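Local structure of chitinase (Paenibacillus sp. FPU-7, 5GZT) at residues 1089-1092 with 1093-1097; 1117-1121 with 1122-1126; 1049-1052 with 1053-1056; 1099-1102 with 1103-1107. The protein probably hydrolyses internal beta-1,4 linkages between N-acetylglucosamine units of chitin and chitodextrins, using two glycosyl hydrolase family 18 domains. One frame throughout, in Å; residues are numbered along the deposited sequence.

Contact 1 of 4, residues 1089-1092 with 1093-1097; sequences TYDD and EESLK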
ATOM      1  N   THR B1089     -25.238  13.799  22.514  1.00 30.38           N
ATOM      2  CA  THR B1089     -25.441  13.805  21.054  1.00 30.15           C
ATOM      3  C   THR B1089     -26.912  13.917  20.782  1.00 30.31           C
ATOM      4  O   THR B1089     -27.731  13.177  21.374  1.00 28.07           O
ATOM      5  CB  THR B1089     -24.834  12.564  20.412  1.00 29.66           C
ATOM      6  OG1 THR B1089     -25.301  12.419  19.071  1.00 29.39           O
ATOM      7  CG2 THR B1089     -25.085  11.283  21.244  1.00 30.92           C
ATOM      8  N   TYR B1090     -27.244  14.889  19.953  1.00 27.01           N
ATOM      9  CA  TYR B1090     -28.625  15.310  19.792  1.00 26.63           C
ATOM     10  C   TYR B1090     -28.823  15.977  18.438  1.00 26.16           C
ATOM     11  O   TYR B1090     -27.793  16.189  17.727  1.00 23.93           O
ATOM     12  CB  TYR B1090     -29.042  16.238  20.962  1.00 28.14           C
ATOM     13  CG  TYR B1090     -28.343  17.565  21.027  1.00 27.30           C
ATOM     14  CD1 TYR B1090     -26.975  17.662  21.363  1.00 27.16           C
ATOM     15  CD2 TYR B1090     -29.021  18.727  20.780  1.00 27.88           C
ATOM     16  CE1 TYR B1090     -26.328  18.890  21.391  1.00 27.52           C
ATOM     17  CE2 TYR B1090     -28.390  19.984  20.851  1.00 29.54           C
ATOM     18  CZ  TYR B1090     -27.046  20.070  21.153  1.00 32.35           C
ATOM     19  OH  TYR B1090     -26.448  21.326  21.165  1.00 27.68           O
ATOM     20  N   ASP B1091     -30.090  16.305  18.065  1.00 24.65           N
ATOM     21  CA  ASP B1091     -30.376  17.201  16.942  1.00 24.03           C
ATOM     22  C   ASP B1091     -30.700  18.552  17.477  1.00 25.44           C
ATOM     23  O   ASP B1091     -31.445  18.625  18.416  1.00 27.00           O
ATOM     24  CB  ASP B1091     -31.627  16.778  16.070  1.00 26.01           C
ATOM     25  CG  ASP B1091     -31.277  15.831  14.916  1.00 27.34           C
ATOM     26  OD1 ASP B1091     -30.194  16.032  14.299  1.00 22.46           O
ATOM     27  OD2 ASP B1091     -32.029  14.810  14.734  1.00 24.73           O
ATOM     28  N   ASP B1092     -30.287  19.614  16.774  1.00 25.99           N
ATOM     29  CA  ASP B1092     -30.708  20.996  17.112  1.00 28.12           C
ATOM     30  C   ASP B1092     -31.211  21.736  15.922  1.00 26.75           C
ATOM     31  O   ASP B1092     -31.452  21.102  14.863  1.00 25.90           O
ATOM     32  CB  ASP B1092     -29.585  21.775  17.851  1.00 28.56           C
ATOM     33  CG  ASP B1092     -28.439  22.232  16.925  1.00 34.16           C
ATOM     34  OD1 ASP B1092     -28.440  21.881  15.708  1.00 28.87           O
ATOM     35  OD2 ASP B1092     -27.521  22.908  17.469  1.00 32.20           O
ATOM     36  N   GLU B1093     -31.391  23.052  16.034  1.00 24.90           N
ATOM     37  CA  GLU B1093     -31.918  23.771  14.902  1.00 28.64           C
ATOM     38  C   GLU B1093     -31.045  23.720  13.659  1.00 28.78           C
ATOM     39  O   GLU B1093     -31.566  23.752  12.538  1.00 28.84           O
ATOM     40  CB  GLU B1093     -32.220  25.232  15.211  1.00 32.27           C
ATOM     41  CG  GLU B1093     -33.316  25.468  16.219  1.00 38.95           C
ATOM     42  CD  GLU B1093     -33.043  26.765  16.964  1.00 40.68           C
ATOM     43  OE1 GLU B1093     -32.211  26.712  17.857  1.00 39.18           O
ATOM     44  OE2 GLU B1093     -33.597  27.801  16.616  1.00 39.06           O
ATOM     45  N   GLU B1094     -29.741  23.639  13.839  1.00 28.27           N
ATOM     46  CA  GLU B1094     -28.825  23.639  12.731  1.00 27.26           C
ATOM     47  C   GLU B1094     -28.837  22.256  12.069  1.00 25.62           C
ATOM     48  O   GLU B1094     -28.851  22.122  10.832  1.00 24.03           O
ATOM     49  CB  GLU B1094     -27.366  23.956  13.211  1.00 28.78           C
ATOM     50  CG  GLU B1094     -26.609  24.760  12.145  1.00 33.39           C
ATOM     51  CD  GLU B1094     -25.113  24.952  12.380  1.00 34.07           C
ATOM     52  OE1 GLU B1094     -24.639  24.736  13.516  1.00 37.06           O
ATOM     53  OE2 GLU B1094     -24.392  25.223  11.379  1.00 33.60           O
ATOM     54  N   SER B1095     -28.723  21.209  12.859  1.00 23.16           N
ATOM     55  CA  SER B1095     -28.701  19.885  12.259  1.00 25.11           C
ATOM     56  C   SER B1095     -30.041  19.571  11.562  1.00 23.32           C
ATOM     57  O   SER B1095     -30.040  18.945  10.518  1.00 21.89           O
ATOM     58  CB  SER B1095     -28.322  18.806  13.224  1.00 24.28           C
ATOM     59  OG  SER B1095     -29.311  18.614  14.214  1.00 26.83           O
ATOM     60  N   LEU B1096     -31.156  20.089  12.070  1.00 20.69           N
ATOM     61  CA  LEU B1096     -32.445  19.797  11.442  1.00 23.57           C
ATOM     62  C   LEU B1096     -32.592  20.563  10.153  1.00 24.39           C
ATOM     63  O   LEU B1096     -33.164  20.059   9.185  1.00 22.61           O
ATOM     64  CB  LEU B1096     -33.623  20.091  12.382  1.00 20.77           C
ATOM     65  CG  LEU B1096     -33.629  19.125  13.541  1.00 22.16           C
ATOM     66  CD1 LEU B1096     -34.596  19.618  14.625  1.00 22.19           C
ATOM     67  CD2 LEU B1096     -34.060  17.742  13.139  1.00 22.11           C
ATOM     68  N   LYS B1097     -32.014  21.765  10.095  1.00 25.37           N
ATOM     69  CA  LYS B1097     -31.933  22.487   8.834  1.00 22.51           C
ATOM     70  C   LYS B1097     -31.212  21.662   7.831  1.00 20.90           C
ATOM     71  O   LYS B1097     -31.686  21.549   6.661  1.00 21.57           O
ATOM     72  CB  LYS B1097     -31.248  23.828   8.972  1.00 26.01           C
ATOM     73  CG  LYS B1097     -30.980  24.534   7.665  1.00 26.74           C
ATOM     74  CD  LYS B1097     -30.625  25.986   7.905  1.00 34.43           C
ATOM     75  CE  LYS B1097     -29.229  26.312   7.468  1.00 43.97           C
ATOM     76  NZ  LYS B1097     -28.253  25.710   8.416  1.00 45.88           N
TER
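Asp-1092 and Ser-1095 form a capping box at the N-terminus of helix 1093-1106, where the chain leaves a small antiparallel sheet, inserted after barrel strand 1015-1020, and returns to the beta/alpha barrel of the second family 18 domain. Asp-1092 is the N-cap. With CG held between its backbone N and carbonyl carbon (chi1 75°), its carboxylate folds over the first helical turn, and OD1 takes the amide N of Ser-1095 at 2.9 Å, in a nearly straight bond (170°). The amide of Glu-1094 reaches the same oxygen in a weak, bent bond. Ser-1095 completes the box: its OG, turned back toward the loop, accepts from Asp-1092 N at 2.9 Å. That hydroxyl also donates to Asp-1091 OD1 at 2.7 Å, meeting it on the anti side and 19° out of the carboxylate plane, so OG is gripped by one donor and one acceptor. Leu-1096 crosses Asp-1091 at about a right angle, its CD2 lying 3.8 Å from Asp-1091 CG. The other carboxylate oxygens have partners beyond the segments: Asp-1092 OD2 shares Arg-1066 with Glu-1094 OE1, while Asp-1091 OD2 forms a salt bridge with Lys-1099 and accepts from Ala-1020 N. Two buried acids, consecutive in the chain but with well-separated carboxylates, are thus provided for by amides, a hydroxyl and two cations, which would be expected to stabilise their ionised forms.

Contact 2 of 4, residues 1117-1121 with 1122-1126; sequences SQDIS and GKLLG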
ATOM      1  N   SER B1117     -43.959  16.620  21.569  1.00 26.64           N
ATOM      2  CA  SER B1117     -44.006  17.055  22.972  1.00 26.41           C
ATOM      3  C   SER B1117     -42.619  17.470  23.489  1.00 32.54           C
ATOM      4  O   SER B1117     -42.533  18.095  24.562  1.00 28.69           O
ATOM      5  CB  SER B1117     -44.553  15.938  23.837  1.00 24.26           C
ATOM      6  OG  SER B1117     -43.604  14.859  23.910  1.00 24.07           O
ATOM      7  N   GLN B1118     -41.535  17.126  22.745  1.00 30.28           N
ATOM      8  CA  GLN B1118     -40.201  17.150  23.336  1.00 25.22           C
ATOM      9  C   GLN B1118     -39.500  18.498  23.210  1.00 26.06           C
ATOM     10  O   GLN B1118     -38.378  18.596  23.700  1.00 29.93           O
ATOM     11  CB  GLN B1118     -39.334  15.994  22.826  1.00 26.38           C
ATOM     12  CG  GLN B1118     -39.921  14.645  23.164  1.00 25.65           C
ATOM     13  CD  GLN B1118     -39.117  13.510  22.578  1.00 26.93           C
ATOM     14  OE1 GLN B1118     -38.617  13.587  21.428  1.00 26.03           O
ATOM     15  NE2 GLN B1118     -38.918  12.474  23.374  1.00 25.89           N
ATOM     16  N   ASP B1119     -40.172  19.510  22.625  1.00 28.06           N
ATOM     17  CA  ASP B1119     -39.643  20.849  22.398  1.00 27.77           C
ATOM     18  C   ASP B1119     -40.796  21.827  22.406  1.00 27.53           C
ATOM     19  O   ASP B1119     -41.333  22.223  21.331  1.00 28.15           O
ATOM     20  CB  ASP B1119     -38.819  21.039  21.105  1.00 27.57           C
ATOM     21  CG  ASP B1119     -38.499  22.534  20.855  1.00 30.91           C
ATOM     22  OD1 ASP B1119     -38.349  23.249  21.900  1.00 30.01           O
ATOM     23  OD2 ASP B1119     -38.459  23.027  19.671  1.00 29.08           O
ATOM     24  N   ILE B1120     -41.126  22.304  23.623  1.00 27.59           N
ATOM     25  CA  ILE B1120     -42.262  23.237  23.810  1.00 29.91           C
ATOM     26  C   ILE B1120     -41.934  24.666  23.303  1.00 29.54           C
ATOM     27  O   ILE B1120     -42.822  25.520  23.272  1.00 33.35           O
ATOM     28  CB  ILE B1120     -42.789  23.287  25.266  1.00 35.65           C
ATOM     29  CG1 ILE B1120     -41.656  23.707  26.266  1.00 40.20           C
ATOM     30  CG2 ILE B1120     -43.370  21.935  25.646  1.00 34.87           C
ATOM     31  CD1 ILE B1120     -42.119  24.431  27.528  1.00 44.99           C
ATOM     32  N   SER B1121     -40.718  24.873  22.789  1.00 27.42           N
ATOM     33  CA  SER B1121     -40.345  26.138  22.170  1.00 27.69           C
ATOM     34  C   SER B1121     -40.798  26.310  20.763  1.00 31.66           C
ATOM     35  O   SER B1121     -40.832  27.420  20.291  1.00 32.38           O
ATOM     36  CB  SER B1121     -38.817  26.346  22.238  1.00 32.45           C
ATOM     37  OG  SER B1121     -38.075  25.603  21.238  1.00 29.23           O
ATOM     38  N   GLY B1122     -41.103  25.221  20.028  1.00 32.35           N
ATOM     39  CA  GLY B1122     -41.442  25.366  18.617  1.00 29.45           C
ATOM     40  C   GLY B1122     -40.233  25.635  17.717  1.00 31.32           C
ATOM     41  O   GLY B1122     -40.397  25.683  16.488  1.00 30.79           O
ATOM     42  N   LYS B1123     -39.040  25.721  18.286  1.00 28.34           N
ATOM     43  CA  LYS B1123     -37.873  26.061  17.504  1.00 33.59           C
ATOM     44  C   LYS B1123     -37.354  24.907  16.634  1.00 26.16           C
ATOM     45  O   LYS B1123     -36.899  25.188  15.540  1.00 22.41           O
ATOM     46  CB  LYS B1123     -36.711  26.538  18.387  1.00 38.84           C
ATOM     47  CG  LYS B1123     -36.981  27.878  19.093  1.00 46.74           C
ATOM     48  CD  LYS B1123     -35.762  28.353  19.891  1.00 50.88           C
ATOM     49  CE  LYS B1123     -36.055  29.720  20.505  1.00 59.90           C
ATOM     50  NZ  LYS B1123     -34.776  30.451  20.709  1.00 70.47           N
ATOM     51  N   LEU B1124     -37.355  23.678  17.155  1.00 24.42           N
ATOM     52  CA  LEU B1124     -36.923  22.503  16.356  1.00 26.62           C
ATOM     53  C   LEU B1124     -37.794  22.375  15.099  1.00 23.30           C
ATOM     54  O   LEU B1124     -37.277  22.350  13.923  1.00 25.80           O
ATOM     55  CB  LEU B1124     -36.812  21.237  17.217  1.00 26.77           C
ATOM     56  CG  LEU B1124     -35.744  21.319  18.322  1.00 28.51           C
ATOM     57  CD1 LEU B1124     -35.418  19.963  18.950  1.00 28.05           C
ATOM     58  CD2 LEU B1124     -34.411  21.937  17.850  1.00 29.30           C
ATOM     59  N   LEU B1125     -39.095  22.471  15.292  1.00 24.11           N
ATOM     60  CA  LEU B1125     -40.060  22.400  14.180  1.00 23.92           C
ATOM     61  C   LEU B1125     -39.879  23.589  13.272  1.00 26.36           C
ATOM     62  O   LEU B1125     -39.846  23.431  12.040  1.00 24.96           O
ATOM     63  CB  LEU B1125     -41.479  22.307  14.691  1.00 22.01           C
ATOM     64  CG  LEU B1125     -42.607  22.505  13.714  1.00 23.21           C
ATOM     65  CD1 LEU B1125     -42.566  21.473  12.609  1.00 21.92           C
ATOM     66  CD2 LEU B1125     -43.937  22.437  14.433  1.00 25.84           C
ATOM     67  N   GLY B1126     -39.674  24.769  13.849  1.00 23.64           N
ATOM     68  CA  GLY B1126     -39.531  25.975  13.026  1.00 22.27           C
ATOM     69  C   GLY B1126     -38.296  25.892  12.112  1.00 20.67           C
ATOM     70  O   GLY B1126     -38.324  26.335  11.009  1.00 24.74           O
TER
HETATM   71  O   HOH W   1     -40.298  22.382  17.925  1.00 24.99           O
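A single carboxylate, that of Asp-1119, organises both a tight turn and the start of the helix that follows it, with a different oxygen for each task. The turn is type I, from Asp-1119 to Gly-1122, closed by a long but straight bond from Gly-1122 N to Asp-1119 O at 3.3 Å. Nested in it is an Asx turn: Asp-1119 OD1 accepts from Ser-1121 N at 3.0 Å, the donor standing well above the carboxylate plane. The hydroxyl of Ser-1121 approaches this OD1 so closely that the exact length is doubtful, and it accepts from Lys-1123 N at 3.1 Å. Gly-1122 occupies the N-cap position with a positive phi of 75° and has no side chain to cap with; first-turn amides are met by Ser-1121 OG and by Asp-1119, three residues before the N-cap. The CG of Asp-1119 lies opposite the backbone N (chi1 171°), which swings OD2 under the opening turn of helix 1123-1133 to receive Leu-1124 N at 2.8 Å. The CB and CG of Leu-1124 rest against the same oxygen, and its side chain packs further on Tyr-1052 and on Glu-1093 and Leu-1096 of helix 1093-1106. One more amide of the first turn is served through a bridging water, which donates to Asp-1119 OD2 at 2.6 Å and accepts from Leu-1125 N at 2.9 Å.

Contact 3 of 4, residues 1049-1052 with 1053-1056; sequences TPTY and NDLV
The ring of Tyr-1052 is approached obliquely by Val-1056 CG2, one turn along the helix, and by Leu-1055 CD1. Val-1056 is the nearer, its CG2 3.6 Å from Tyr-1052 CE2, whereas Leu-1055 crosses the tyrosine at about a right angle with its CD1 4.2 Å from Tyr-1052 CD1. The tyrosine CG is anti to the backbone N (chi1 -171°), which carries the ring over toward Val-1056; Asp-1119 of the loop before helix 1123-1133 comes up to its CD2. The second flat group, the carboxylate of Asp-1054, is met from above its plane: Thr-1051 N donates to OD2 at 3.2 Å from a position 50° out of the plane. Pro-1050 packs beside it, its CB 3.7 Å from Asp-1054 CB. In the reverse direction Asp-1054 N donates to Thr-1051 OG1 at 3.1 Å, in a bond of 167° at the hydrogen. This hydroxyl also meets a water, 2.6 Å from OG1, that accepts from Asn-1053 ND2. The amide of Asn-1053 faces the neighbouring loop, where OD1 accepts from Ile-1120 N and ND2 donates to Ser-1117 O. Main-chain bonds from Leu-1055 N to Thr-1051 O and from Val-1056 N to Tyr-1052 O begin the helix. The reciprocal pair of Thr-1051, the N-cap, and Asp-1054 is a classic capping box, here opening the short helix 1052-1058, with Tyr-1052, inside the box, packing on Leu-1055 and Val-1056.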
ATOM      1  N   THR B1049     -32.139   9.536  28.045  1.00 35.66           N
ATOM      2  CA  THR B1049     -32.682  10.203  26.889  1.00 34.09           C
ATOM      3  C   THR B1049     -33.418  11.440  27.294  1.00 36.35           C
ATOM      4  O   THR B1049     -34.602  11.529  27.022  1.00 36.03           O
ATOM      5  CB  THR B1049     -33.634   9.318  26.024  1.00 34.45           C
ATOM      6  OG1 THR B1049     -34.709   8.821  26.823  1.00 28.27           O
ATOM      7  CG2 THR B1049     -32.879   8.116  25.313  1.00 33.47           C
ATOM      8  N   PRO B1050     -32.699  12.457  27.812  1.00 33.28           N
ATOM      9  CA  PRO B1050     -33.284  13.802  27.909  1.00 33.36           C
ATOM     10  C   PRO B1050     -33.864  14.394  26.620  1.00 32.14           C
ATOM     11  O   PRO B1050     -33.294  14.326  25.534  1.00 31.16           O
ATOM     12  CB  PRO B1050     -32.107  14.690  28.338  1.00 32.56           C
ATOM     13  CG  PRO B1050     -30.901  13.933  27.982  1.00 36.66           C
ATOM     14  CD  PRO B1050     -31.250  12.476  27.991  1.00 35.58           C
ATOM     15  N   THR B1051     -34.959  15.064  26.768  1.00 29.77           N
ATOM     16  CA  THR B1051     -35.583  15.666  25.647  1.00 29.42           C
ATOM     17  C   THR B1051     -34.932  16.998  25.398  1.00 32.56           C
ATOM     18  O   THR B1051     -34.183  17.515  26.277  1.00 32.96           O
ATOM     19  CB  THR B1051     -37.029  15.945  25.988  1.00 29.29           C
ATOM     20  OG1 THR B1051     -37.101  16.801  27.126  1.00 30.54           O
ATOM     21  CG2 THR B1051     -37.749  14.649  26.328  1.00 30.07           C
ATOM     22  N   TYR B1052     -35.199  17.596  24.245  1.00 28.47           N
ATOM     23  CA  TYR B1052     -34.708  18.940  24.011  1.00 29.68           C
ATOM     24  C   TYR B1052     -35.142  19.879  25.178  1.00 33.82           C
ATOM     25  O   TYR B1052     -34.341  20.708  25.644  1.00 29.45           O
ATOM     26  CB  TYR B1052     -35.142  19.496  22.684  1.00 30.05           C
ATOM     27  CG  TYR B1052     -34.479  20.816  22.313  1.00 29.02           C
ATOM     28  CD1 TYR B1052     -33.164  20.835  21.834  1.00 27.51           C
ATOM     29  CD2 TYR B1052     -35.186  22.040  22.417  1.00 29.64           C
ATOM     30  CE1 TYR B1052     -32.548  22.039  21.474  1.00 30.01           C
ATOM     31  CE2 TYR B1052     -34.586  23.243  22.052  1.00 31.59           C
ATOM     32  CZ  TYR B1052     -33.266  23.233  21.580  1.00 31.15           C
ATOM     33  OH  TYR B1052     -32.660  24.396  21.188  1.00 39.24           O
ATOM     34  N   ASN B1053     -36.358  19.731  25.685  1.00 33.24           N
ATOM     35  CA  ASN B1053     -36.765  20.572  26.818  1.00 34.95           C
ATOM     36  C   ASN B1053     -35.840  20.366  28.056  1.00 37.76           C
ATOM     37  O   ASN B1053     -35.564  21.284  28.799  1.00 37.90           O
ATOM     38  CB  ASN B1053     -38.134  20.169  27.326  1.00 34.66           C
ATOM     39  CG  ASN B1053     -39.217  20.294  26.319  1.00 32.02           C
ATOM     40  OD1 ASN B1053     -39.414  21.334  25.642  1.00 33.41           O
ATOM     41  ND2 ASN B1053     -40.023  19.246  26.273  1.00 32.97           N
ATOM     42  N   ASP B1054     -35.486  19.115  28.352  1.00 35.96           N
ATOM     43  CA  ASP B1054     -34.531  18.866  29.381  1.00 34.54           C
ATOM     44  C   ASP B1054     -33.206  19.573  29.038  1.00 43.98           C
ATOM     45  O   ASP B1054     -32.569  20.170  29.936  1.00 46.95           O
ATOM     46  CB  ASP B1054     -34.276  17.383  29.585  1.00 34.31           C
ATOM     47  CG  ASP B1054     -35.507  16.624  30.060  1.00 34.76           C
ATOM     48  OD1 ASP B1054     -36.381  17.281  30.609  1.00 34.30           O
ATOM     49  OD2 ASP B1054     -35.598  15.381  29.847  1.00 38.73           O
ATOM     50  N   LEU B1055     -32.789  19.525  27.766  1.00 35.23           N
ATOM     51  CA  LEU B1055     -31.541  20.123  27.390  1.00 36.36           C
ATOM     52  C   LEU B1055     -31.611  21.585  27.718  1.00 35.24           C
ATOM     53  O   LEU B1055     -30.641  22.138  28.302  1.00 36.05           O
ATOM     54  CB  LEU B1055     -31.154  19.913  25.920  1.00 33.70           C
ATOM     55  CG  LEU B1055     -30.893  18.495  25.448  1.00 32.59           C
ATOM     56  CD1 LEU B1055     -30.396  18.569  24.005  1.00 35.15           C
ATOM     57  CD2 LEU B1055     -29.867  17.822  26.349  1.00 33.09           C
ATOM     58  N   VAL B1056     -32.738  22.187  27.398  1.00 35.44           N
ATOM     59  CA  VAL B1056     -32.902  23.608  27.588  1.00 39.44           C
ATOM     60  C   VAL B1056     -32.815  23.980  29.072  1.00 47.37           C
ATOM     61  O   VAL B1056     -32.064  24.854  29.414  1.00 48.50           O
ATOM     62  CB  VAL B1056     -34.198  24.144  26.970  1.00 40.60           C
ATOM     63  CG1 VAL B1056     -34.545  25.572  27.474  1.00 39.83           C
ATOM     64  CG2 VAL B1056     -34.053  24.163  25.471  1.00 35.10           C
TER
HETATM   65  O   HOH W   2     -39.594  16.783  27.688  1.00 42.23           O

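Contact 4 of 4, residues 1099-1102 with 1103-1107; sequences KAEY and AKNQG
The last turns of helix 1093-1106 end in a Schellman motif at Gly-1107, where phi turns positive, and the side-chain contact just before it is a CH-pi interaction between Tyr-1102 and Gln-1106. The CG of Gln-1106 sits over one face of the tyrosine ring, 3.5 Å from its centroid and only 11° off the ring normal. A bend at chi2 (-68°) lays the rest of the glutamine along the ring, so that its amide plane lies within 17° of the ring plane. Both polar ends are anchored beyond the helix: Tyr-1102 OH bonds to Asp-999 and Arg-1006, while Gln-1106 OE1 accepts from Arg-1006 and NE2 donates to Val-656 O. One arginine thereby bonds both Tyr-1102 OH and Gln-1106 OE1, and the glutamine joins the helix end to a segment far earlier in the chain. The backbone beneath is regular, with Ala-1103 N bonded to Lys-1099 O at 2.9 Å and Gln-1106 N to Tyr-1102 O at 2.9 Å. On another side of the helix Lys-1104, bent at chi3, passes its CD 3.5 Å from Ala-1100 O before its NZ forms a salt bridge with Glu-1131 of helix 1123-1133. Glu-1101 and Asn-1105 cross obliquely without a hydrogen bond between their side chains, ND2 of Asn-1105 lying 3.3 Å from the aliphatic CG of Glu-1101.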
ATOM      1  N   LYS B1099     -30.844  18.371   7.718  1.00 19.31           N
ATOM      2  CA  LYS B1099     -31.706  17.172   7.382  1.00 21.10           C
ATOM      3  C   LYS B1099     -32.726  17.565   6.347  1.00 19.97           C
ATOM      4  O   LYS B1099     -32.923  16.852   5.379  1.00 19.67           O
ATOM      5  CB  LYS B1099     -32.376  16.635   8.624  1.00 21.37           C
ATOM      6  CG  LYS B1099     -31.333  15.873   9.454  1.00 22.29           C
ATOM      7  CD  LYS B1099     -31.895  15.194  10.687  1.00 23.70           C
ATOM      8  CE  LYS B1099     -30.777  14.340  11.290  1.00 23.01           C
ATOM      9  NZ  LYS B1099     -31.210  13.563  12.472  1.00 22.08           N
ATOM     10  N   ALA B1100     -33.294  18.734   6.531  1.00 18.46           N
ATOM     11  CA  ALA B1100     -34.277  19.274   5.656  1.00 20.61           C
ATOM     12  C   ALA B1100     -33.713  19.643   4.261  1.00 22.20           C
ATOM     13  O   ALA B1100     -34.311  19.374   3.192  1.00 17.63           O
ATOM     14  CB  ALA B1100     -34.926  20.465   6.290  1.00 19.55           C
ATOM     15  N   GLU B1101     -32.497  20.193   4.291  1.00 20.61           N
ATOM     16  CA  GLU B1101     -31.763  20.476   3.103  1.00 18.92           C
ATOM     17  C   GLU B1101     -31.401  19.213   2.358  1.00 17.26           C
ATOM     18  O   GLU B1101     -31.524  19.201   1.161  1.00 17.29           O
ATOM     19  CB  GLU B1101     -30.473  21.257   3.447  1.00 21.53           C
ATOM     20  CG  GLU B1101     -29.660  21.623   2.210  1.00 27.09           C
ATOM     21  CD  GLU B1101     -28.521  22.577   2.549  1.00 29.32           C
ATOM     22  OE1 GLU B1101     -28.473  23.673   2.007  1.00 44.77           O
ATOM     23  OE2 GLU B1101     -27.736  22.208   3.374  1.00 25.88           O
ATOM     24  N   TYR B1102     -30.958  18.188   3.086  1.00 16.31           N
ATOM     25  CA  TYR B1102     -30.707  16.873   2.549  1.00 17.12           C
ATOM     26  C   TYR B1102     -31.954  16.343   1.851  1.00 17.36           C
ATOM     27  O   TYR B1102     -31.902  15.949   0.714  1.00 16.93           O
ATOM     28  CB  TYR B1102     -30.211  15.924   3.662  1.00 17.32           C
ATOM     29  CG  TYR B1102     -29.694  14.590   3.141  1.00 18.02           C
ATOM     30  CD1 TYR B1102     -28.361  14.456   2.689  1.00 17.42           C
ATOM     31  CD2 TYR B1102     -30.525  13.483   3.023  1.00 15.33           C
ATOM     32  CE1 TYR B1102     -27.937  13.241   2.173  1.00 17.04           C
ATOM     33  CE2 TYR B1102     -30.084  12.275   2.553  1.00 14.71           C
ATOM     34  CZ  TYR B1102     -28.794  12.149   2.115  1.00 15.85           C
ATOM     35  OH  TYR B1102     -28.364  10.975   1.531  1.00 16.02           O
ATOM     36  N   ALA B1103     -33.118  16.386   2.519  1.00 18.55           N
ATOM     37  CA  ALA B1103     -34.402  15.972   1.896  1.00 17.34           C
ATOM     38  C   ALA B1103     -34.675  16.650   0.559  1.00 17.82           C
ATOM     39  O   ALA B1103     -35.000  15.999  -0.435  1.00 18.47           O
ATOM     40  CB  ALA B1103     -35.530  16.223   2.859  1.00 18.70           C
ATOM     41  N   LYS B1104     -34.531  17.954   0.517  1.00 18.82           N
ATOM     42  CA  LYS B1104     -34.763  18.725  -0.711  1.00 22.05           C
ATOM     43  C   LYS B1104     -33.767  18.371  -1.808  1.00 22.33           C
ATOM     44  O   LYS B1104     -34.185  18.139  -2.935  1.00 24.58           O
ATOM     45  CB  LYS B1104     -34.628  20.210  -0.438  1.00 22.46           C
ATOM     46  CG  LYS B1104     -35.817  20.796   0.297  1.00 24.75           C
ATOM     47  CD  LYS B1104     -35.452  21.998   1.116  1.00 28.61           C
ATOM     48  CE  LYS B1104     -35.080  23.151   0.248  1.00 34.67           C
ATOM     49  NZ  LYS B1104     -34.694  24.330   1.069  1.00 35.62           N
ATOM     50  N   ASN B1105     -32.482  18.274  -1.454  1.00 21.63           N
ATOM     51  CA  ASN B1105     -31.434  18.049  -2.456  1.00 20.87           C
ATOM     52  C   ASN B1105     -31.392  16.640  -2.935  1.00 18.92           C
ATOM     53  O   ASN B1105     -30.864  16.401  -4.019  1.00 17.72           O
ATOM     54  CB  ASN B1105     -30.045  18.373  -1.872  1.00 23.21           C
ATOM     55  CG  ASN B1105     -29.868  19.885  -1.621  1.00 26.88           C
ATOM     56  OD1 ASN B1105     -30.477  20.687  -2.276  1.00 28.95           O
ATOM     57  ND2 ASN B1105     -29.001  20.240  -0.709  1.00 28.45           N
ATOM     58  N   GLN B1106     -31.883  15.684  -2.125  1.00 16.85           N
ATOM     59  CA  GLN B1106     -31.842  14.269  -2.515  1.00 15.84           C
ATOM     60  C   GLN B1106     -33.136  13.775  -3.132  1.00 17.70           C
ATOM     61  O   GLN B1106     -33.228  12.614  -3.570  1.00 18.37           O
ATOM     62  CB  GLN B1106     -31.527  13.445  -1.280  1.00 15.79           C
ATOM     63  CG  GLN B1106     -30.160  13.696  -0.711  1.00 16.68           C
ATOM     64  CD  GLN B1106     -29.076  13.212  -1.618  1.00 16.73           C
ATOM     65  OE1 GLN B1106     -29.031  12.048  -2.049  1.00 14.88           O
ATOM     66  NE2 GLN B1106     -28.202  14.089  -1.906  1.00 18.74           N
ATOM     67  N   GLY B1107     -34.163  14.625  -3.173  1.00 18.35           N
ATOM     68  CA  GLY B1107     -35.443  14.191  -3.756  1.00 17.22           C
ATOM     69  C   GLY B1107     -36.252  13.302  -2.846  1.00 14.86           C
ATOM     70  O   GLY B1107     -37.040  12.491  -3.320  1.00 16.63           O
TER

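In the fold
Along the chain the order is contact 3, contact 1, contact 4, contact 2. Contacts 1, 4 and 2 lie on helices of the C-terminal beta/alpha barrel and contact 3 in the insertion, so together they join insertion to barrel. Contacts 1 and 4, at the two ends of helix 1093-1106, have centres 14 Å apart and share a salt bridge. Contacts 1, 2 and 3 have centres 11 to 13 Å apart: Leu-1124 packs on the cap of contact 1, Tyr-1090 meets Leu-1055, and hydrogen bonds from Asn-1053 join contacts 2 and 3. Three helix starts thus pack against one another. Contact 4 touches contact 1 alone; there the helix's C-terminal end meets Val-656, Gly-659 and Thr-660.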